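BlEst2 (Bacillus licheniformis, PDB 6WPX) probably hydrolyses ester bonds as a lipase or esterase, and is held here in its propeptide form, whose C-terminal domain is autoinhibitory. Local coordinates at residues 65-78 with 258-272. Sequence-based numbering, arbitrary orientation.
Sequences DENDMAEQAWKNGY and IKGNLTFPVFMPLLT
Helices 69-75 and 260-267 run roughly parallel, their axes 37° apart and 8.9 Å at closest approach, and pack on one face of the mainly parallel sheet of an alpha/beta-hydrolase fold. The backbones come closest where the helices begin: Met69 CA lies 3.8 Å from Gly260 CA, and since any CB at this glycine would clash with Asp68, Met69 and Gln72, the lack of a side chain suits the place. Asn67, with donor and acceptor on one short amide, joins the two segments. Its OD1 takes an almost straight bond (175°) from Gly260 N and another from Met69 N, an Asx turn, while ND2 gives hydrogen bonds to Ile258 O, 2.8 Å away, and to Ala62 O. A leucine here would probably leave Gly260 N and Ile258 O without these mates and loosen the start of both helices. Asp68 OD1 uses its syn lone pair for Asn261 N, and Gln72 NE2 steadies the carboxylate by meeting OD2 from above its plane. Lys259, bent at chi2, reaches back to put NZ on Glu66 O, with a water linking NZ to Glu66 OE1. The side of the helices that faces the sheet is apolar: flexible Met69, from the first turn, fits as a knob among Gly260, Thr263, Phe264 and Phe267, its sulfur at the edges of both aromatic rings; beneath, Met69 touches Phe52 and Phe267 touches Ile142 of the sheet. Phe264 CG stands anti to the backbone N (chi1 -172°), which sends the ring under helix 69-75, one face against Gln72 O and Ala73 N; small Ala73 lets it come near. Asn76 ND2, bonded to Gln72 O, lies 3.6 Å from Phe264 CE1. Past the Schellman turn at Gly77, the broad ring of Tyr78 receives a CH-pi contact over one face, with Leu271 CD1 3.7 Å from its centroid.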
loop_
_atom_site.group_PDB
_atom_site.type_symbol
_atom_site.label_atom_id
_atom_site.label_comp_id
_atom_site.label_asym_id
_atom_site.label_seq_id
_atom_site.Cartn_x
_atom_site.Cartn_y
_atom_site.Cartn_z
ATOM N N ASP A 65 1.967 22.281 -0.206
ATOM C CA ASP A 65 3.413 22.151 -0.008
ATOM C C ASP A 65 4.110 21.715 -1.295
ATOM O O ASP A 65 3.855 20.634 -1.811
ATOM C CB ASP A 65 3.755 21.258 1.201
ATOM C CG ASP A 65 3.202 21.749 2.531
ATOM O OD1 ASP A 65 3.001 22.981 2.679
ATOM O OD2 ASP A 65 3.035 20.917 3.444
ATOM N N GLU A 66 4.931 22.623 -1.856
ATOM C CA GLU A 66 5.650 22.413 -3.125
ATOM C C GLU A 66 4.636 21.949 -4.180
ATOM O O GLU A 66 4.924 21.059 -4.981
ATOM C CB GLU A 66 6.820 21.407 -2.941
ATOM C CG GLU A 66 7.898 21.964 -2.020
ATOM C CD GLU A 66 9.106 21.083 -1.785
ATOM O OE1 GLU A 66 9.356 20.158 -2.590
ATOM O OE2 GLU A 66 9.849 21.370 -0.821
ATOM N N ASN A 67 3.424 22.536 -4.136
ATOM C CA ASN A 67 2.293 22.140 -4.976
ATOM C C ASN A 67 1.458 23.362 -5.370
ATOM O O ASN A 67 1.239 24.243 -4.549
ATOM C CB ASN A 67 1.424 21.102 -4.222
ATOM C CG ASN A 67 0.530 20.278 -5.110
ATOM O OD1 ASN A 67 0.335 20.584 -6.293
ATOM N ND2 ASN A 67 0.009 19.181 -4.581
ATOM N N ASP A 68 0.988 23.403 -6.624
ATOM C CA ASP A 68 0.177 24.502 -7.184
ATOM C C ASP A 68 -1.252 24.074 -7.522
ATOM O O ASP A 68 -1.899 24.734 -8.325
ATOM C CB ASP A 68 0.850 25.073 -8.447
ATOM C CG ASP A 68 0.923 24.088 -9.611
ATOM O OD1 ASP A 68 0.924 22.874 -9.361
ATOM O OD2 ASP A 68 0.931 24.539 -10.763
ATOM N N MET A 69 -1.743 22.981 -6.923
ATOM C CA MET A 69 -3.104 22.477 -7.189
ATOM C C MET A 69 -4.222 23.533 -7.027
ATOM O O MET A 69 -5.108 23.612 -7.887
ATOM C CB MET A 69 -3.407 21.247 -6.332
ATOM C CG MET A 69 -4.705 20.574 -6.701
ATOM S SD MET A 69 -4.749 19.922 -8.419
ATOM C CE MET A 69 -3.951 18.316 -8.170
ATOM N N ALA A 70 -4.189 24.333 -5.938
ATOM C CA ALA A 70 -5.203 25.368 -5.724
ATOM C C ALA A 70 -5.197 26.395 -6.881
ATOM O O ALA A 70 -6.260 26.789 -7.378
ATOM C CB ALA A 70 -4.967 26.070 -4.392
ATOM N N GLU A 71 -3.987 26.816 -7.300
ATOM C CA GLU A 71 -3.784 27.778 -8.392
ATOM C C GLU A 71 -4.247 27.151 -9.709
ATOM O O GLU A 71 -4.854 27.835 -10.518
ATOM C CB GLU A 71 -2.304 28.191 -8.463
ATOM C CG GLU A 71 -1.975 29.211 -9.533
ATOM C CD GLU A 71 -0.531 29.690 -9.560
ATOM O OE1 GLU A 71 0.386 28.848 -9.414
ATOM O OE2 GLU A 71 -0.319 30.903 -9.786
ATOM N N GLN A 72 -3.985 25.859 -9.906
ATOM C CA GLN A 72 -4.427 25.126 -11.104
ATOM C C GLN A 72 -5.960 25.156 -11.212
ATOM O O GLN A 72 -6.493 25.440 -12.277
ATOM C CB GLN A 72 -3.928 23.667 -11.059
ATOM C CG GLN A 72 -2.422 23.546 -11.313
ATOM C CD GLN A 72 -2.035 23.810 -12.741
ATOM O OE1 GLN A 72 -2.822 23.628 -13.675
ATOM N NE2 GLN A 72 -0.815 24.271 -12.938
ATOM N N ALA A 73 -6.649 24.891 -10.104
ATOM C CA ALA A 73 -8.113 24.904 -10.042
ATOM C C ALA A 73 -8.643 26.302 -10.344
ATOM O O ALA A 73 -9.474 26.463 -11.242
ATOM C CB ALA A 73 -8.588 24.427 -8.668
ATOM N N TRP A 74 -8.135 27.316 -9.633
ATOM C CA TRP A 74 -8.544 28.706 -9.814
ATOM C C TRP A 74 -8.295 29.211 -11.234
ATOM O O TRP A 74 -9.224 29.744 -11.853
ATOM C CB TRP A 74 -7.868 29.618 -8.782
ATOM C CG TRP A 74 -8.284 31.059 -8.897
ATOM C CD1 TRP A 74 -9.370 31.639 -8.324
ATOM C CD2 TRP A 74 -7.677 32.064 -9.710
ATOM N NE1 TRP A 74 -9.457 32.958 -8.696
ATOM C CE2 TRP A 74 -8.422 33.251 -9.538
ATOM C CE3 TRP A 74 -6.545 32.089 -10.551
ATOM C CZ2 TRP A 74 -8.090 34.449 -10.188
ATOM C CZ3 TRP A 74 -6.234 33.265 -11.212
ATOM C CH2 TRP A 74 -6.982 34.437 -11.007
ATOM N N LYS A 75 -7.065 29.040 -11.775
ATOM C CA LYS A 75 -6.742 29.575 -13.107
ATOM C C LYS A 75 -7.551 28.912 -14.236
ATOM O O LYS A 75 -7.674 29.475 -15.307
ATOM C CB LYS A 75 -5.228 29.539 -13.392
ATOM C CG LYS A 75 -4.665 28.203 -13.828
ATOM C CD LYS A 75 -3.178 28.355 -13.997
ATOM C CE LYS A 75 -2.442 27.067 -14.238
ATOM N NZ LYS A 75 -0.981 27.351 -14.387
ATOM N N ASN A 76 -8.111 27.742 -13.971
ATOM C CA ASN A 76 -8.927 27.016 -14.927
ATOM C C ASN A 76 -10.418 27.226 -14.684
ATOM O O ASN A 76 -11.241 26.539 -15.283
ATOM C CB ASN A 76 -8.535 25.548 -14.973
ATOM C CG ASN A 76 -7.229 25.315 -15.728
ATOM O OD1 ASN A 76 -7.161 25.506 -16.931
ATOM N ND2 ASN A 76 -6.143 24.976 -15.033
ATOM N N GLY A 77 -10.750 28.187 -13.815
ATOM C CA GLY A 77 -12.122 28.614 -13.545
ATOM C C GLY A 77 -12.896 27.781 -12.549
ATOM O O GLY A 77 -14.129 27.850 -12.517
ATOM N N TYR A 78 -12.176 27.016 -11.713
ATOM C CA TYR A 78 -12.796 26.185 -10.706
ATOM C C TYR A 78 -12.656 26.751 -9.321
ATOM O O TYR A 78 -11.551 27.068 -8.872
ATOM C CB TYR A 78 -12.235 24.747 -10.712
ATOM C CG TYR A 78 -12.805 23.889 -11.813
ATOM C CD1 TYR A 78 -12.286 23.944 -13.099
ATOM C CD2 TYR A 78 -13.909 23.077 -11.587
ATOM C CE1 TYR A 78 -12.835 23.189 -14.133
ATOM C CE2 TYR A 78 -14.469 22.317 -12.615
ATOM C CZ TYR A 78 -13.927 22.376 -13.885
ATOM O OH TYR A 78 -14.483 21.664 -14.918
ATOM N N ILE A 258 -0.201 14.069 -7.260
ATOM C CA ILE A 258 -0.995 15.179 -6.703
ATOM C C ILE A 258 -0.461 16.535 -7.083
ATOM O O ILE A 258 -1.034 17.541 -6.655
ATOM C CB ILE A 258 -1.238 15.092 -5.178
ATOM C CG1 ILE A 258 0.080 15.074 -4.375
ATOM C CG2 ILE A 258 -2.138 13.911 -4.900
ATOM C CD1 ILE A 258 -0.097 15.520 -2.888
ATOM N N LYS A 259 0.663 16.582 -7.822
ATOM C CA LYS A 259 1.239 17.872 -8.248
ATOM C C LYS A 259 0.301 18.495 -9.277
ATOM O O LYS A 259 0.058 17.907 -10.335
ATOM C CB LYS A 259 2.664 17.699 -8.820
ATOM C CG LYS A 259 3.696 17.140 -7.821
ATOM C CD LYS A 259 3.950 18.074 -6.623
ATOM C CE LYS A 259 5.078 17.577 -5.734
ATOM N NZ LYS A 259 5.165 18.357 -4.461
ATOM N N GLY A 260 -0.265 19.643 -8.919
ATOM C CA GLY A 260 -1.199 20.391 -9.753
ATOM C C GLY A 260 -0.825 20.498 -11.213
ATOM O O GLY A 260 -1.609 20.091 -12.086
ATOM N N ASN A 261 0.382 21.026 -11.497
ATOM C CA ASN A 261 0.868 21.201 -12.878
ATOM C C ASN A 261 0.928 19.886 -13.673
ATOM O O ASN A 261 0.817 19.910 -14.889
ATOM C CB ASN A 261 2.214 21.921 -12.914
ATOM C CG ASN A 261 3.351 21.102 -12.357
ATOM O OD1 ASN A 261 3.336 20.677 -11.204
ATOM N ND2 ASN A 261 4.363 20.877 -13.164
ATOM N N LEU A 262 1.076 18.758 -12.991
ATOM C CA LEU A 262 1.154 17.477 -13.654
ATOM C C LEU A 262 -0.221 16.847 -13.891
ATOM O O LEU A 262 -0.483 16.389 -14.995
ATOM C CB LEU A 262 2.055 16.492 -12.859
ATOM C CG LEU A 262 3.564 16.870 -12.679
ATOM C CD1 LEU A 262 4.307 15.769 -11.903
ATOM C CD2 LEU A 262 4.267 17.084 -14.038
ATOM N N THR A 263 -1.081 16.796 -12.874
ATOM C CA THR A 263 -2.335 16.038 -13.012
ATOM C C THR A 263 -3.611 16.858 -13.110
ATOM O O THR A 263 -4.576 16.323 -13.662
ATOM C CB THR A 263 -2.470 14.990 -11.920
ATOM O OG1 THR A 263 -2.390 15.636 -10.652
ATOM C CG2 THR A 263 -1.414 13.879 -12.055
ATOM N N PHE A 264 -3.645 18.122 -12.627
ATOM C CA PHE A 264 -4.874 18.887 -12.826
ATOM C C PHE A 264 -5.270 18.927 -14.323
ATOM O O PHE A 264 -6.438 18.647 -14.605
ATOM C CB PHE A 264 -4.818 20.322 -12.261
ATOM C CG PHE A 264 -6.166 20.994 -12.323
ATOM C CD1 PHE A 264 -6.576 21.663 -13.478
ATOM C CD2 PHE A 264 -7.046 20.930 -11.239
ATOM C CE1 PHE A 264 -7.860 22.207 -13.571
ATOM C CE2 PHE A 264 -8.329 21.483 -11.330
ATOM C CZ PHE A 264 -8.721 22.132 -12.500
ATOM N N PRO A 265 -4.375 19.249 -15.292
ATOM C CA PRO A 265 -4.815 19.258 -16.703
ATOM C C PRO A 265 -5.311 17.882 -17.176
ATOM O O PRO A 265 -6.184 17.813 -18.053
ATOM C CB PRO A 265 -3.543 19.674 -17.464
ATOM C CG PRO A 265 -2.653 20.270 -16.481
ATOM C CD PRO A 265 -2.931 19.596 -15.195
ATOM N N VAL A 266 -4.782 16.784 -16.551
ATOM C CA VAL A 266 -5.132 15.408 -16.891
ATOM C C VAL A 266 -6.540 15.069 -16.395
ATOM O O VAL A 266 -7.329 14.546 -17.165
ATOM C CB VAL A 266 -4.073 14.364 -16.423
ATOM C CG1 VAL A 266 -4.515 12.936 -16.813
ATOM C CG2 VAL A 266 -2.690 14.688 -17.006
ATOM N N PHE A 267 -6.871 15.374 -15.138
ATOM C CA PHE A 267 -8.229 15.069 -14.685
ATOM C C PHE A 267 -9.216 16.191 -14.995
ATOM O O PHE A 267 -10.398 15.984 -14.802
ATOM C CB PHE A 267 -8.274 14.631 -13.203
ATOM C CG PHE A 267 -7.826 15.630 -12.161
ATOM C CD1 PHE A 267 -8.626 16.725 -11.832
ATOM C CD2 PHE A 267 -6.649 15.424 -11.433
ATOM C CE1 PHE A 267 -8.220 17.636 -10.855
ATOM C CE2 PHE A 267 -6.250 16.337 -10.453
ATOM C CZ PHE A 267 -7.040 17.428 -10.165
ATOM N N MET A 268 -8.769 17.356 -15.495
ATOM C CA MET A 268 -9.684 18.467 -15.842
ATOM C C MET A 268 -10.841 18.012 -16.775
ATOM O O MET A 268 -11.991 18.299 -16.430
ATOM C CB MET A 268 -8.980 19.697 -16.367
ATOM C CG MET A 268 -9.946 20.887 -16.588
ATOM S SD MET A 268 -9.140 22.360 -17.205
ATOM C CE MET A 268 -8.613 21.807 -18.850
ATOM N N PRO A 269 -10.611 17.238 -17.861
ATOM C CA PRO A 269 -11.766 16.739 -18.648
ATOM C C PRO A 269 -12.662 15.807 -17.816
ATOM O O PRO A 269 -13.860 15.765 -18.041
ATOM C CB PRO A 269 -11.122 15.951 -19.806
ATOM C CG PRO A 269 -9.751 15.741 -19.421
ATOM C CD PRO A 269 -9.332 16.804 -18.465
ATOM N N LEU A 270 -12.085 15.089 -16.853
ATOM C CA LEU A 270 -12.817 14.151 -15.980
ATOM C C LEU A 270 -13.715 14.886 -14.993
ATOM O O LEU A 270 -14.603 14.280 -14.404
ATOM C CB LEU A 270 -11.858 13.187 -15.221
ATOM C CG LEU A 270 -10.833 12.425 -16.061
ATOM C CD1 LEU A 270 -10.158 11.355 -15.234
ATOM C CD2 LEU A 270 -11.444 11.800 -17.312
ATOM N N LEU A 271 -13.514 16.203 -14.841
ATOM C CA LEU A 271 -14.367 16.993 -13.966
ATOM C C LEU A 271 -15.747 17.177 -14.594
ATOM O O LEU A 271 -16.690 17.407 -13.859
ATOM C CB LEU A 271 -13.744 18.389 -13.677
ATOM C CG LEU A 271 -12.379 18.413 -12.978
ATOM C CD1 LEU A 271 -11.769 19.824 -13.038
ATOM C CD2 LEU A 271 -12.475 17.927 -11.544
ATOM N N THR A 272 -15.866 17.088 -15.935
ATOM C CA THR A 272 -17.138 17.383 -16.624
ATOM C C THR A 272 -17.675 16.293 -17.550
ATOM O O THR A 272 -18.884 16.236 -17.757
ATOM C CB THR A 272 -16.999 18.692 -17.428
ATOM O OG1 THR A 272 -15.979 18.532 -18.447
ATOM C CG2 THR A 272 -16.686 19.892 -16.536
HETATM O O HOH W 1 2.901 17.548 -3.148
HETATM O O HOH W 2 7.499 17.965 -3.017
HETATM O O HOH W 3 3.099 21.479 -8.615
#